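Phosphate-specific transport system accessory protein PhoU homolog (Pseudomonas aeruginosa, PDB 4Q25) probably takes part in regulating phosphate uptake, as a homodimeric all-helical member of the PhoU family. Local coordinates at residues R88-S92 / L214-V219. Numbering follows the deposited sequence.
Sequences RLIIS and LVIYLV
R88 reaches across to the backbone of helix 188-220 and grips a single atom there, the carbonyl oxygen of L218. It donates two hydrogen bonds to L218 O, from NE at 2.9 Å and from NH2 at 2.8 Å. Both are bent, to below 150° at the hydrogen. The guanidinium meets this oxygen side-on and nearly in its own plane. Both nitrogens come from the same face of the L218 carbonyl, with NE well above the carbonyl plane. The bend of the R88 chain at chi3 (-52°) turns the guanidinium onto the carbonyl. The paired bonds help to keep that flat group from turning.

S92 OG lies within reach of two backbone carbonyls. It is 3.2 Å from L214 O across the contact and 3.1 Å from R88 O within its own helix. The geometry does not settle which one takes its single proton. S92 OG also lies at the edge of the Y217 ring.

The Y217 ring packs on the R88 chain by a CH-pi contact. CD of R88 stands over one face, 4.1 Å from the Y217 ring centroid and offset toward the rim. The guanidinium is turned almost perpendicular to the ring. I91 CD1 meets the phenol oxygen of Y217. Deeper in the contact, L89 and L218 lie side by side, with their CD1 atoms 3.8 Å apart.

This is an antiparallel helix-helix contact (171°) in the helix bundle of this PhoU-family protein, the segment axes 9.2 Å apart at closest approach. It joins helix 84-120 to helix 188-220 near the C-terminal end of the latter. F148 of helix 127-149 packs on L89, and F151 packs on L218. V74 of the second subunit touches I91 and Y217, which places this side of the helix pair against the other half of the homodimer.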
loop_
_atom_site.group_PDB
_atom_site.type_symbol
_atom_site.label_atom_id
_atom_site.label_comp_id
_atom_site.label_asym_id
_atom_site.label_seq_id
_atom_site.Cartn_x
_atom_site.Cartn_y
_atom_site.Cartn_z
ATOM N N ARG A 88 -22.936 0.048 6.411
ATOM C CA ARG A 88 -21.796 -0.819 6.533
ATOM C C ARG A 88 -21.370 -1.313 5.148
ATOM O O ARG A 88 -20.214 -1.453 4.865
ATOM C CB ARG A 88 -22.107 -1.961 7.483
ATOM C CG ARG A 88 -22.290 -1.530 8.920
ATOM C CD ARG A 88 -21.962 -2.630 9.898
ATOM N NE ARG A 88 -22.670 -3.855 9.601
ATOM C CZ ARG A 88 -23.905 -4.087 9.975
ATOM N NH1 ARG A 88 -24.559 -3.165 10.631
ATOM N NH2 ARG A 88 -24.494 -5.213 9.671
ATOM N N LEU A 89 -22.328 -1.562 4.289
ATOM C CA LEU A 89 -22.049 -2.075 2.951
ATOM C C LEU A 89 -21.323 -1.071 2.050
ATOM O O LEU A 89 -20.336 -1.415 1.421
ATOM C CB LEU A 89 -23.326 -2.543 2.260
ATOM C CG LEU A 89 -23.164 -3.097 0.837
ATOM C CD1 LEU A 89 -22.440 -4.443 0.819
ATOM C CD2 LEU A 89 -24.518 -3.225 0.177
ATOM N N ILE A 90 -21.843 0.146 1.961
ATOM C CA ILE A 90 -21.182 1.224 1.227
ATOM C C ILE A 90 -19.758 1.448 1.752
ATOM O O ILE A 90 -18.819 1.628 0.983
ATOM C CB ILE A 90 -21.942 2.549 1.373
ATOM C CG1 ILE A 90 -23.343 2.439 0.782
ATOM C CG2 ILE A 90 -21.178 3.702 0.721
ATOM C CD1 ILE A 90 -23.353 2.296 -0.718
ATOM N N ILE A 91 -19.606 1.448 3.065
ATOM C CA ILE A 91 -18.300 1.633 3.661
ATOM C C ILE A 91 -17.356 0.482 3.318
ATOM O O ILE A 91 -16.178 0.707 3.102
ATOM C CB ILE A 91 -18.410 1.809 5.183
ATOM C CG1 ILE A 91 -19.036 3.187 5.481
ATOM C CG2 ILE A 91 -17.049 1.667 5.869
ATOM C CD1 ILE A 91 -19.201 3.500 6.959
ATOM N N SER A 92 -17.871 -0.737 3.309
ATOM C CA SER A 92 -17.082 -1.907 2.967
ATOM C C SER A 92 -16.693 -1.850 1.506
ATOM O O SER A 92 -15.618 -2.290 1.129
ATOM C CB SER A 92 -17.866 -3.195 3.243
ATOM O OG SER A 92 -17.875 -3.435 4.638
ATOM N N LEU A 214 -13.330 -6.659 6.245
ATOM C CA LEU A 214 -14.416 -5.734 5.951
ATOM C C LEU A 214 -15.735 -6.488 5.820
ATOM O O LEU A 214 -16.788 -5.961 6.175
ATOM C CB LEU A 214 -14.135 -4.936 4.678
ATOM C CG LEU A 214 -12.992 -3.926 4.789
ATOM C CD1 LEU A 214 -12.531 -3.433 3.428
ATOM C CD2 LEU A 214 -13.396 -2.740 5.631
ATOM N N VAL A 215 -15.671 -7.709 5.300
ATOM C CA VAL A 215 -16.861 -8.552 5.152
ATOM C C VAL A 215 -17.354 -9.011 6.528
ATOM O O VAL A 215 -18.547 -9.174 6.752
ATOM C CB VAL A 215 -16.603 -9.763 4.223
ATOM C CG1 VAL A 215 -17.811 -10.702 4.181
ATOM C CG2 VAL A 215 -16.291 -9.282 2.805
ATOM N N ILE A 216 -16.422 -9.198 7.444
ATOM C CA ILE A 216 -16.763 -9.555 8.806
ATOM C C ILE A 216 -17.538 -8.400 9.435
ATOM O O ILE A 216 -18.654 -8.582 9.943
ATOM C CB ILE A 216 -15.490 -9.878 9.613
ATOM C CG1 ILE A 216 -14.989 -11.274 9.229
ATOM C CG2 ILE A 216 -15.763 -9.813 11.100
ATOM C CD1 ILE A 216 -13.599 -11.597 9.722
ATOM N N TYR A 217 -16.931 -7.217 9.389
ATOM C CA TYR A 217 -17.535 -5.992 9.904
ATOM C C TYR A 217 -18.906 -5.781 9.291
ATOM O O TYR A 217 -19.854 -5.495 9.994
ATOM C CB TYR A 217 -16.596 -4.789 9.654
ATOM C CG TYR A 217 -17.267 -3.445 9.548
ATOM C CD1 TYR A 217 -17.507 -2.665 10.679
ATOM C CD2 TYR A 217 -17.660 -2.945 8.309
ATOM C CE1 TYR A 217 -18.123 -1.427 10.574
ATOM C CE2 TYR A 217 -18.276 -1.710 8.193
ATOM C CZ TYR A 217 -18.503 -0.956 9.322
ATOM O OH TYR A 217 -19.125 0.263 9.192
ATOM N N LEU A 218 -19.001 -5.946 7.985
ATOM C CA LEU A 218 -20.264 -5.875 7.273
ATOM C C LEU A 218 -21.306 -6.817 7.880
ATOM O O LEU A 218 -22.443 -6.399 8.153
ATOM C CB LEU A 218 -20.046 -6.228 5.802
ATOM C CG LEU A 218 -21.105 -5.973 4.729
ATOM C CD1 LEU A 218 -20.594 -6.488 3.393
ATOM C CD2 LEU A 218 -22.444 -6.629 5.027
ATOM N N VAL A 219 -20.927 -8.080 8.091
ATOM C CA VAL A 219 -21.892 -9.102 8.490
ATOM C C VAL A 219 -22.137 -9.069 9.999
ATOM O O VAL A 219 -23.244 -8.785 10.420
ATOM C CB VAL A 219 -21.483 -10.508 7.994
ATOM C CG1 VAL A 219 -22.349 -11.598 8.619
ATOM C CG2 VAL A 219 -21.590 -10.579 6.474
#